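Local coordinates for capsid protein (Bocavirus gorilla/GBoV1/2009, PDB 7LNK), which builds the T=1 icosahedral capsid of a gorilla bocavirus, sixty copies forming the shell that, as in other parvoviruses, presumably encloses a single-stranded DNA genome, at residues H38-E43 / F190-N195; T60-F65 / G122-C127; A168-T173 / A179-I184; F65-N68 / C72-S75. One frame throughout, in Å; residues are numbered along the deposited sequence.

How the contacts relate
Contact 1 opens first along the chain, at 38-43, and closes last, at 190-195, so the other three nest inside its loop. Contacts 2 and 4 both set out from strand 62-65 and share Phe-65: contact 4 closes a short loop at 72-75, on the way to helix 76-85, whereas contact 2 closes later, joining strand 62-65 to strand 123-128 across strand 415-420. Contact 3 follows in series and folds the loop after helix 165-168 back on helix 179-186. Contact 1 joins the loop before strand 41-45 to the 3-10 segment 193-195, and touches contact 2 where Trp-62 meets Glu-194. Contact 3 lies farther out, about 34 Å between centres from contact 2.

Contact 1 (H38-E43 / F190-N195); sequences HLYKTE and FFMLEN
The ring of Tyr-40 is met from several directions by residues 190-194. Met-192 CG lies over one face, 4.2 Å above the plane and displaced toward the rim, while the carboxylate of Glu-194 sits at the edge beside the hydroxyl, its plane steeply inclined to the ring. Phe-190 turns its own edge toward the face of Tyr-40 in an offset edge-to-face pair, with centroids 5.7 Å apart and planes at 82°; at that edge its CZ comes within 3.9 Å of Tyr-40 CB. The side chain of Tyr-40 takes chi1 -73°, with CG anti to the carbonyl carbon, and this carries the phenol across to the start of the 3-10 turn at 193-195. There the hydroxyl accepts a bond from Leu-193 N (2.9 Å to Tyr-40 OH) and appears to donate to Glu-194 OE1, though the modelled distance of that second pair is too short to be trusted at this resolution. A tyrosine suits the place because its ring offers apolar faces and its tip can both give and take a hydrogen bond. Glu-194 OE2 makes a salt bridge with Lys-419, and the ring of Tyr-40 also meets Tyr-150 of a neighbouring subunit. With its acid thus paired to a lysine, Glu-194 is probably kept as a carboxylate, a suitable acceptor for the buried phenol that joins the two loops.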
# COMPACT_ATOMS: atom_id res chain seq x y z
N HIS A 38 -31.92 73.64 -74.59
CA HIS A 38 -31.51 73.55 -73.19
C HIS A 38 -32.20 74.58 -72.31
O HIS A 38 -31.67 74.98 -71.27
CB HIS A 38 -30.00 73.67 -73.04
CG HIS A 38 -29.22 72.61 -73.75
ND1 HIS A 38 -29.22 71.30 -73.34
CD2 HIS A 38 -28.42 72.67 -74.83
CE1 HIS A 38 -28.44 70.59 -74.14
NE2 HIS A 38 -27.95 71.40 -75.06
N LEU A 39 -33.39 75.02 -72.70
CA LEU A 39 -34.14 75.99 -71.92
C LEU A 39 -35.43 75.38 -71.40
O LEU A 39 -36.02 74.50 -72.02
CB LEU A 39 -34.49 77.24 -72.73
CG LEU A 39 -33.52 78.42 -72.80
CD1 LEU A 39 -33.17 78.85 -71.41
CD2 LEU A 39 -32.28 78.07 -73.54
N TYR A 40 -35.86 75.87 -70.24
CA TYR A 40 -37.25 75.78 -69.81
C TYR A 40 -38.00 76.99 -70.33
O TYR A 40 -37.51 78.11 -70.26
CB TYR A 40 -37.34 75.71 -68.29
CG TYR A 40 -36.93 74.40 -67.69
CD1 TYR A 40 -37.86 73.42 -67.43
CD2 TYR A 40 -35.61 74.13 -67.42
CE1 TYR A 40 -37.49 72.23 -66.89
CE2 TYR A 40 -35.23 72.93 -66.88
CZ TYR A 40 -36.18 71.98 -66.62
OH TYR A 40 -35.82 70.78 -66.07
N LYS A 41 -39.19 76.75 -70.86
CA LYS A 41 -40.02 77.79 -71.45
C LYS A 41 -41.46 77.53 -71.08
O LYS A 41 -41.89 76.38 -70.94
CB LYS A 41 -39.89 77.81 -72.96
CG LYS A 41 -38.53 78.14 -73.48
CD LYS A 41 -38.52 78.00 -74.98
CE LYS A 41 -37.17 78.32 -75.55
NZ LYS A 41 -37.17 78.11 -77.02
N THR A 42 -42.22 78.60 -70.90
CA THR A 42 -43.65 78.50 -70.64
C THR A 42 -44.39 79.14 -71.81
O THR A 42 -44.36 80.36 -71.98
CB THR A 42 -44.02 79.17 -69.33
OG1 THR A 42 -43.29 78.56 -68.26
CG2 THR A 42 -45.49 78.98 -69.05
N GLU A 43 -45.07 78.33 -72.61
CA GLU A 43 -45.80 78.81 -73.77
C GLU A 43 -47.29 78.75 -73.53
O GLU A 43 -47.79 77.91 -72.78
CB GLU A 43 -45.47 77.99 -75.02
CG GLU A 43 -44.04 78.06 -75.48
CD GLU A 43 -43.18 77.03 -74.81
OE1 GLU A 43 -43.70 76.31 -73.93
OE2 GLU A 43 -41.99 76.91 -75.17
N PHE A 190 -43.44 75.69 -60.52
CA PHE A 190 -42.47 75.53 -61.59
C PHE A 190 -41.51 74.42 -61.22
O PHE A 190 -40.91 74.46 -60.14
CB PHE A 190 -41.74 76.84 -61.88
CG PHE A 190 -40.64 76.71 -62.86
CD1 PHE A 190 -40.90 76.36 -64.16
CD2 PHE A 190 -39.36 77.06 -62.53
CE1 PHE A 190 -39.89 76.25 -65.07
CE2 PHE A 190 -38.35 76.98 -63.45
CZ PHE A 190 -38.62 76.57 -64.72
N PHE A 191 -41.38 73.44 -62.09
CA PHE A 191 -40.63 72.24 -61.81
C PHE A 191 -39.46 72.13 -62.77
O PHE A 191 -39.61 72.37 -63.97
CB PHE A 191 -41.53 71.01 -61.93
CG PHE A 191 -42.66 71.02 -60.96
CD1 PHE A 191 -42.48 70.57 -59.67
CD2 PHE A 191 -43.90 71.49 -61.33
CE1 PHE A 191 -43.51 70.59 -58.78
CE2 PHE A 191 -44.93 71.51 -60.44
CZ PHE A 191 -44.74 71.06 -59.16
N MET A 192 -38.30 71.80 -62.23
CA MET A 192 -37.09 71.53 -62.98
C MET A 192 -36.62 70.14 -62.61
O MET A 192 -36.49 69.83 -61.42
CB MET A 192 -35.99 72.50 -62.63
CG MET A 192 -36.26 73.94 -62.89
SD MET A 192 -34.84 74.76 -62.15
CE MET A 192 -35.28 76.46 -62.37
N LEU A 193 -36.36 69.30 -63.60
CA LEU A 193 -35.84 67.99 -63.25
C LEU A 193 -34.42 68.07 -62.72
O LEU A 193 -33.95 67.11 -62.11
CB LEU A 193 -35.91 67.06 -64.45
CG LEU A 193 -37.33 66.74 -64.90
CD1 LEU A 193 -37.30 65.92 -66.14
CD2 LEU A 193 -38.05 66.00 -63.81
N GLU A 194 -33.74 69.20 -62.92
CA GLU A 194 -32.41 69.42 -62.38
C GLU A 194 -32.42 69.64 -60.88
O GLU A 194 -31.36 69.72 -60.27
CB GLU A 194 -31.77 70.63 -63.06
CG GLU A 194 -31.46 70.40 -64.51
CD GLU A 194 -32.65 70.61 -65.40
OE1 GLU A 194 -33.75 70.88 -64.88
OE2 GLU A 194 -32.50 70.50 -66.63
N ASN A 195 -33.60 69.75 -60.28
CA ASN A 195 -33.67 69.95 -58.84
C ASN A 195 -33.45 68.63 -58.11
O ASN A 195 -33.08 68.63 -56.94
CB ASN A 195 -35.03 70.55 -58.50
CG ASN A 195 -35.08 71.15 -57.13
OD1 ASN A 195 -34.07 71.63 -56.62
ND2 ASN A 195 -36.25 71.15 -56.52

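Contact 2 (T60-F65 / G122-C127)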
# COMPACT_ATOMS: atom_id res chain seq x y z
N THR A 60 -39.72 71.55 -71.39
CA THR A 60 -38.49 71.28 -70.69
C THR A 60 -37.43 70.80 -71.66
O THR A 60 -37.75 70.31 -72.75
CB THR A 60 -38.70 70.21 -69.62
OG1 THR A 60 -39.05 68.99 -70.25
CG2 THR A 60 -39.85 70.60 -68.72
N PRO A 61 -36.16 70.93 -71.32
CA PRO A 61 -35.13 70.35 -72.18
C PRO A 61 -34.95 68.87 -71.92
O PRO A 61 -33.82 68.41 -71.76
CB PRO A 61 -33.87 71.13 -71.77
CG PRO A 61 -34.12 71.45 -70.35
CD PRO A 61 -35.58 71.72 -70.23
N TRP A 62 -36.04 68.11 -71.91
CA TRP A 62 -36.02 66.73 -71.49
C TRP A 62 -36.94 65.91 -72.38
O TRP A 62 -37.94 66.40 -72.90
CB TRP A 62 -36.47 66.56 -70.04
CG TRP A 62 -35.52 67.03 -68.99
CD1 TRP A 62 -35.45 68.27 -68.45
CD2 TRP A 62 -34.57 66.23 -68.28
NE1 TRP A 62 -34.48 68.31 -67.49
CE2 TRP A 62 -33.93 67.07 -67.36
CE3 TRP A 62 -34.19 64.89 -68.35
CZ2 TRP A 62 -32.93 66.61 -66.51
CZ3 TRP A 62 -33.20 64.44 -67.51
CH2 TRP A 62 -32.58 65.30 -66.61
N THR A 63 -36.58 64.64 -72.54
CA THR A 63 -37.41 63.66 -73.20
C THR A 63 -37.56 62.48 -72.25
O THR A 63 -36.83 62.36 -71.27
CB THR A 63 -36.81 63.22 -74.53
OG1 THR A 63 -35.50 62.69 -74.32
CG2 THR A 63 -36.72 64.38 -75.48
N TYR A 64 -38.53 61.62 -72.53
CA TYR A 64 -38.89 60.59 -71.57
C TYR A 64 -39.34 59.32 -72.26
O TYR A 64 -39.92 59.35 -73.35
CB TYR A 64 -39.99 61.09 -70.63
CG TYR A 64 -41.28 61.41 -71.33
CD1 TYR A 64 -42.27 60.45 -71.46
CD2 TYR A 64 -41.50 62.65 -71.88
CE1 TYR A 64 -43.44 60.73 -72.10
CE2 TYR A 64 -42.66 62.94 -72.53
CZ TYR A 64 -43.63 61.98 -72.64
OH TYR A 64 -44.80 62.27 -73.28
N PHE A 65 -39.07 58.21 -71.60
CA PHE A 65 -39.51 56.89 -72.03
C PHE A 65 -40.94 56.64 -71.57
O PHE A 65 -41.25 56.80 -70.39
CB PHE A 65 -38.59 55.82 -71.46
CG PHE A 65 -37.18 55.90 -71.96
CD1 PHE A 65 -36.81 55.27 -73.12
CD2 PHE A 65 -36.24 56.65 -71.28
CE1 PHE A 65 -35.53 55.35 -73.58
CE2 PHE A 65 -34.96 56.73 -71.75
CZ PHE A 65 -34.60 56.08 -72.90
N GLY A 122 -21.96 63.21 -72.43
CA GLY A 122 -22.73 62.49 -71.45
C GLY A 122 -24.21 62.80 -71.60
O GLY A 122 -24.62 63.67 -72.37
N VAL A 123 -25.00 62.05 -70.86
CA VAL A 123 -26.45 62.09 -70.99
C VAL A 123 -27.05 61.94 -69.60
O VAL A 123 -26.60 61.14 -68.78
CB VAL A 123 -26.94 61.00 -71.97
CG1 VAL A 123 -26.64 59.61 -71.46
CG2 VAL A 123 -28.40 61.15 -72.25
N HIS A 124 -28.06 62.75 -69.33
CA HIS A 124 -28.78 62.75 -68.06
C HIS A 124 -29.90 61.73 -68.11
O HIS A 124 -30.63 61.66 -69.09
CB HIS A 124 -29.35 64.13 -67.78
CG HIS A 124 -28.32 65.20 -67.65
ND1 HIS A 124 -27.53 65.34 -66.53
CD2 HIS A 124 -27.92 66.16 -68.51
CE1 HIS A 124 -26.71 66.36 -66.70
NE2 HIS A 124 -26.92 66.87 -67.89
N ILE A 125 -30.02 60.93 -67.05
CA ILE A 125 -31.11 59.98 -66.92
C ILE A 125 -31.71 60.14 -65.53
O ILE A 125 -31.01 60.02 -64.53
CB ILE A 125 -30.66 58.53 -67.15
CG1 ILE A 125 -30.26 58.32 -68.60
CG2 ILE A 125 -31.77 57.58 -66.81
CD1 ILE A 125 -28.80 58.36 -68.84
N PHE A 126 -33.01 60.40 -65.48
CA PHE A 126 -33.72 60.54 -64.22
C PHE A 126 -35.03 59.79 -64.28
O PHE A 126 -35.87 60.08 -65.13
CB PHE A 126 -33.95 62.02 -63.90
CG PHE A 126 -34.83 62.24 -62.72
CD1 PHE A 126 -34.36 62.01 -61.45
CD2 PHE A 126 -36.11 62.71 -62.88
CE1 PHE A 126 -35.17 62.21 -60.37
CE2 PHE A 126 -36.91 62.92 -61.80
CZ PHE A 126 -36.44 62.67 -60.55
N CYS A 127 -35.21 58.82 -63.40
CA CYS A 127 -36.49 58.17 -63.20
C CYS A 127 -37.17 58.81 -62.00
O CYS A 127 -36.59 58.90 -60.92
CB CYS A 127 -36.34 56.67 -62.97
SG CYS A 127 -37.91 55.77 -62.78
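In the sheet of the capsid jelly roll whose strand order is consistent with C-H-E-F, strands 62-65 and 123-128 both pair antiparallel with strand 415-420, and Trp-62 on the first reaches His-124 on the second. The two strands are therefore next-but-one neighbours, and the CA atoms of Trp-62 and His-124 stand 8.9 Å apart. The long, flat indole spans that gap. A chi1 of -72° lays CG of Trp-62 beside the backbone N and sends the six-membered ring over the intervening strand, where it also packs on Lys-419. Its far corner does the touching: CH2 of Trp-62 lies 3.6 Å from CB of His-124, and the two side chains cross at about a right angle. CZ3 of Trp-62 approaches CB of Phe-126 more loosely, at 4.4 Å; the phenyl ring itself leads away. These contacts are apolar, and the indole's polar corner is served from another loop, since NE1 of Trp-62 bonds to OE2 of Glu-194. The ring of His-198 meets both Trp-62, edge to face, and His-124, and so helps to close the cluster, while His-124 also packs on Gln-442 of a neighbouring subunit. With strand 415-420 between the two and strand 199-201 beyond 123-128, the order matches the CHEF sheet of the viral jelly-roll barrel.

Contact 3 (A168-T173 / A179-I184)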
# COMPACT_ATOMS: atom_id res chain seq x y z
N ALA A 168 -55.83 81.70 -65.06
CA ALA A 168 -54.62 82.49 -64.88
C ALA A 168 -54.45 83.60 -65.92
O ALA A 168 -53.43 84.28 -65.92
CB ALA A 168 -53.40 81.59 -64.90
N ASP A 169 -55.38 83.76 -66.85
CA ASP A 169 -55.02 84.52 -68.04
C ASP A 169 -55.12 86.03 -67.87
O ASP A 169 -54.78 86.76 -68.80
CB ASP A 169 -55.87 84.08 -69.24
CG ASP A 169 -57.34 84.26 -69.01
OD1 ASP A 169 -57.75 84.59 -67.88
OD2 ASP A 169 -58.11 84.07 -69.98
N LEU A 170 -55.54 86.53 -66.70
CA LEU A 170 -55.56 87.96 -66.43
C LEU A 170 -56.34 88.73 -67.48
O LEU A 170 -55.87 89.73 -68.04
CB LEU A 170 -54.14 88.51 -66.27
CG LEU A 170 -53.40 88.29 -64.95
CD1 LEU A 170 -53.64 86.96 -64.27
CD2 LEU A 170 -51.92 88.60 -65.10
N ASP A 171 -57.55 88.27 -67.75
CA ASP A 171 -58.46 88.93 -68.66
C ASP A 171 -59.62 89.51 -67.87
O ASP A 171 -59.97 89.02 -66.79
CB ASP A 171 -58.95 87.96 -69.74
CG ASP A 171 -59.64 86.74 -69.18
OD1 ASP A 171 -59.66 86.56 -67.95
OD2 ASP A 171 -60.16 85.94 -69.98
N GLY A 172 -60.18 90.59 -68.38
CA GLY A 172 -61.33 91.18 -67.74
C GLY A 172 -61.39 92.69 -67.89
O GLY A 172 -60.59 93.27 -68.62
N THR A 173 -62.32 93.32 -67.19
CA THR A 173 -62.41 94.77 -67.24
C THR A 173 -61.25 95.41 -66.49
O THR A 173 -60.60 96.33 -67.01
CB THR A 173 -63.74 95.24 -66.65
OG1 THR A 173 -64.82 94.70 -67.42
CG2 THR A 173 -63.83 96.75 -66.67
N ALA A 179 -58.38 89.85 -58.66
CA ALA A 179 -57.57 89.50 -57.51
C ALA A 179 -57.43 88.00 -57.38
O ALA A 179 -56.41 87.50 -56.89
CB ALA A 179 -58.18 90.10 -56.24
N THR A 180 -58.44 87.26 -57.82
CA THR A 180 -58.39 85.81 -57.71
C THR A 180 -57.51 85.20 -58.79
O THR A 180 -56.74 84.27 -58.53
CB THR A 180 -59.80 85.24 -57.78
OG1 THR A 180 -60.57 85.77 -56.71
CG2 THR A 180 -59.77 83.73 -57.67
N GLU A 181 -57.59 85.72 -60.02
CA GLU A 181 -56.72 85.21 -61.07
C GLU A 181 -55.26 85.50 -60.78
O GLU A 181 -54.40 84.65 -61.02
CB GLU A 181 -57.11 85.78 -62.43
CG GLU A 181 -58.42 85.28 -62.96
CD GLU A 181 -58.71 85.82 -64.34
OE1 GLU A 181 -58.03 86.77 -64.75
OE2 GLU A 181 -59.59 85.26 -65.02
N LYS A 182 -54.95 86.69 -60.27
CA LYS A 182 -53.57 86.99 -59.93
C LYS A 182 -53.08 86.09 -58.81
O LYS A 182 -51.92 85.67 -58.81
CB LYS A 182 -53.43 88.46 -59.54
CG LYS A 182 -53.56 89.41 -60.71
CD LYS A 182 -53.18 90.81 -60.32
CE LYS A 182 -54.16 91.38 -59.33
NZ LYS A 182 -53.87 92.80 -59.03
N ALA A 183 -53.95 85.78 -57.85
CA ALA A 183 -53.57 84.88 -56.77
C ALA A 183 -53.29 83.48 -57.29
O ALA A 183 -52.51 82.73 -56.71
CB ALA A 183 -54.66 84.85 -55.71
N ILE A 184 -53.93 83.12 -58.40
CA ILE A 184 -53.71 81.79 -58.96
C ILE A 184 -52.40 81.76 -59.75
O ILE A 184 -51.75 80.72 -59.83
CB ILE A 184 -54.92 81.36 -59.80
CG1 ILE A 184 -56.13 81.20 -58.90
CG2 ILE A 184 -54.70 80.03 -60.45
CD1 ILE A 184 -57.42 80.99 -59.64
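Glu-181, Leu-170 and Ala-168 bury the most surface where the bend after helix 165-168 folds back on helix 179-186. Glu-181 points from its helix into the bend, its chain extended beyond CG (chi2 -177°), and this length brings the carboxylate up to the backbone at 170-171. A weak hydrogen bond runs from Asp-171 N to Glu-181 OE1, at 3.4 Å with a bent N-H...O angle of 131°. The other oxygen, OE2, has its firmer partner outside the bend, in the backbone N of Tyr-297. Two further acids stand close, OD1 of Asp-171 and OD1 of Asp-169 both near OE2 of Glu-181, with no bond to it and with separations that are uncertain at this resolution. The carboxylates of Asp-171 and Glu-181 are nearly coplanar, whereas that of Asp-169 is steeply inclined to the Glu-181 plane. Glu-166 adds negative charge beside the two aspartates, and such a cluster would probably favour protonation of one of its acids. Leu-170 slides past Glu-181 in the opposite direction, and its CD1 rests 4.1 Å from Glu-181 CB and 4.3 Å from Lys-182 CG, giving an apolar lid to the methylene part of the glutamate. Leu-170 is also the first residue to leave helical geometry, with positive phi (55°), which turns the chain back. Ala-168 comes by its backbone, CA 4.4 Å from Glu-181 O, while its methyl points away and packs on Ile-163 and Leu-185. Neighbouring subunits adjoin both parts, Ile-472 of one against Leu-170 and Lys-182, Leu-346 of another against Ile-184. The pair of short helices thus sits in the connection between strands 153-160 and 199-201.

Contact 4 (F65-N68 / C72-S75)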
# COMPACT_ATOMS: atom_id res chain seq x y z
N PHE A 65 -39.07 58.21 -71.60
CA PHE A 65 -39.51 56.89 -72.03
C PHE A 65 -40.94 56.64 -71.57
O PHE A 65 -41.25 56.80 -70.39
CB PHE A 65 -38.59 55.82 -71.46
CG PHE A 65 -37.18 55.90 -71.96
CD1 PHE A 65 -36.81 55.27 -73.12
CD2 PHE A 65 -36.24 56.65 -71.28
CE1 PHE A 65 -35.53 55.35 -73.58
CE2 PHE A 65 -34.96 56.73 -71.75
CZ PHE A 65 -34.60 56.08 -72.90
N ASN A 66 -41.79 56.23 -72.51
CA ASN A 66 -43.16 55.85 -72.20
C ASN A 66 -43.38 54.41 -72.60
O ASN A 66 -43.38 54.08 -73.79
CB ASN A 66 -44.17 56.76 -72.90
CG ASN A 66 -45.57 56.53 -72.42
OD1 ASN A 66 -45.79 56.14 -71.27
ND2 ASN A 66 -46.54 56.76 -73.28
N PHE A 67 -43.57 53.54 -71.61
CA PHE A 67 -43.81 52.13 -71.85
C PHE A 67 -45.28 51.75 -71.82
O PHE A 67 -45.60 50.57 -71.88
CB PHE A 67 -43.02 51.29 -70.85
CG PHE A 67 -41.56 51.45 -70.99
CD1 PHE A 67 -40.87 50.76 -71.96
CD2 PHE A 67 -40.86 52.32 -70.18
CE1 PHE A 67 -39.52 50.92 -72.11
CE2 PHE A 67 -39.52 52.48 -70.32
CZ PHE A 67 -38.85 51.78 -71.28
N ASN A 68 -46.20 52.72 -71.69
CA ASN A 68 -47.57 52.33 -71.40
C ASN A 68 -48.35 52.16 -72.70
O ASN A 68 -48.92 53.10 -73.26
CB ASN A 68 -48.18 53.41 -70.52
CG ASN A 68 -49.52 53.05 -69.98
OD1 ASN A 68 -49.81 51.89 -69.75
ND2 ASN A 68 -50.36 54.05 -69.79
N CYS A 72 -46.84 47.28 -77.09
CA CYS A 72 -45.39 47.39 -77.09
C CYS A 72 -44.75 46.26 -76.30
O CYS A 72 -43.58 45.93 -76.51
CB CYS A 72 -44.96 48.75 -76.55
SG CYS A 72 -45.58 49.20 -74.93
N HIS A 73 -45.49 45.67 -75.37
CA HIS A 73 -44.95 44.57 -74.57
C HIS A 73 -45.36 43.19 -75.06
O HIS A 73 -44.84 42.21 -74.55
CB HIS A 73 -45.38 44.75 -73.12
CG HIS A 73 -44.98 46.06 -72.55
ND1 HIS A 73 -43.67 46.38 -72.30
CD2 HIS A 73 -45.71 47.14 -72.20
CE1 HIS A 73 -43.60 47.60 -71.81
NE2 HIS A 73 -44.83 48.09 -71.74
N PHE A 74 -46.24 43.09 -76.05
CA PHE A 74 -46.74 41.81 -76.52
C PHE A 74 -46.75 41.79 -78.03
O PHE A 74 -47.29 42.71 -78.66
CB PHE A 74 -48.15 41.51 -76.02
CG PHE A 74 -48.25 41.22 -74.56
CD1 PHE A 74 -48.05 39.95 -74.08
CD2 PHE A 74 -48.57 42.22 -73.66
CE1 PHE A 74 -48.15 39.68 -72.75
CE2 PHE A 74 -48.66 41.95 -72.33
CZ PHE A 74 -48.46 40.68 -71.87
N SER A 75 -46.18 40.76 -78.61
CA SER A 75 -46.41 40.52 -80.01
C SER A 75 -47.86 40.12 -80.20
O SER A 75 -48.53 39.70 -79.26
CB SER A 75 -45.48 39.42 -80.53
OG SER A 75 -45.76 38.18 -79.92
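His-73 and Phe-67 set their side chains at about a right angle, with the edge of the imidazole, rather than a face, presented to the phenylalanine. At that edge CB of Phe-67 lies 3.8 Å from NE2 of His-73, near the imidazole plane. The same NE2 donates a hydrogen bond to the backbone O of Phe-67 (2.6 Å, N-H...O angle 144°). The donor lies in the carbonyl plane, but the oxygen is tilted 22° out of the plane of the imidazole ring. With a chi1 of 55°, Cys-72 holds its sulfur between its own backbone N and carbonyl carbon, where SG stands 3.3 Å from O of Phe-67 and over one face of the His-73 ring, toward its rim. A cysteine brings a small, polarisable sulfur to this place between ring and carbonyl. The loop belongs to the connection from strand 62-65 to helix 76-85, in the jelly-roll fold of the capsid, and it is laid against strand 437-453, where both Phe-67 and His-73 touch Cys-445. Histidine suits the position because it can offer an N-H to a buried carbonyl while the ring also packs on that strand. The ring of Phe-67 continues into an edge-to-face pair with Trp-153. At the end of the loop Ser-75 caps helix 76-85, its OG bonded to the backbone N of Asp-78.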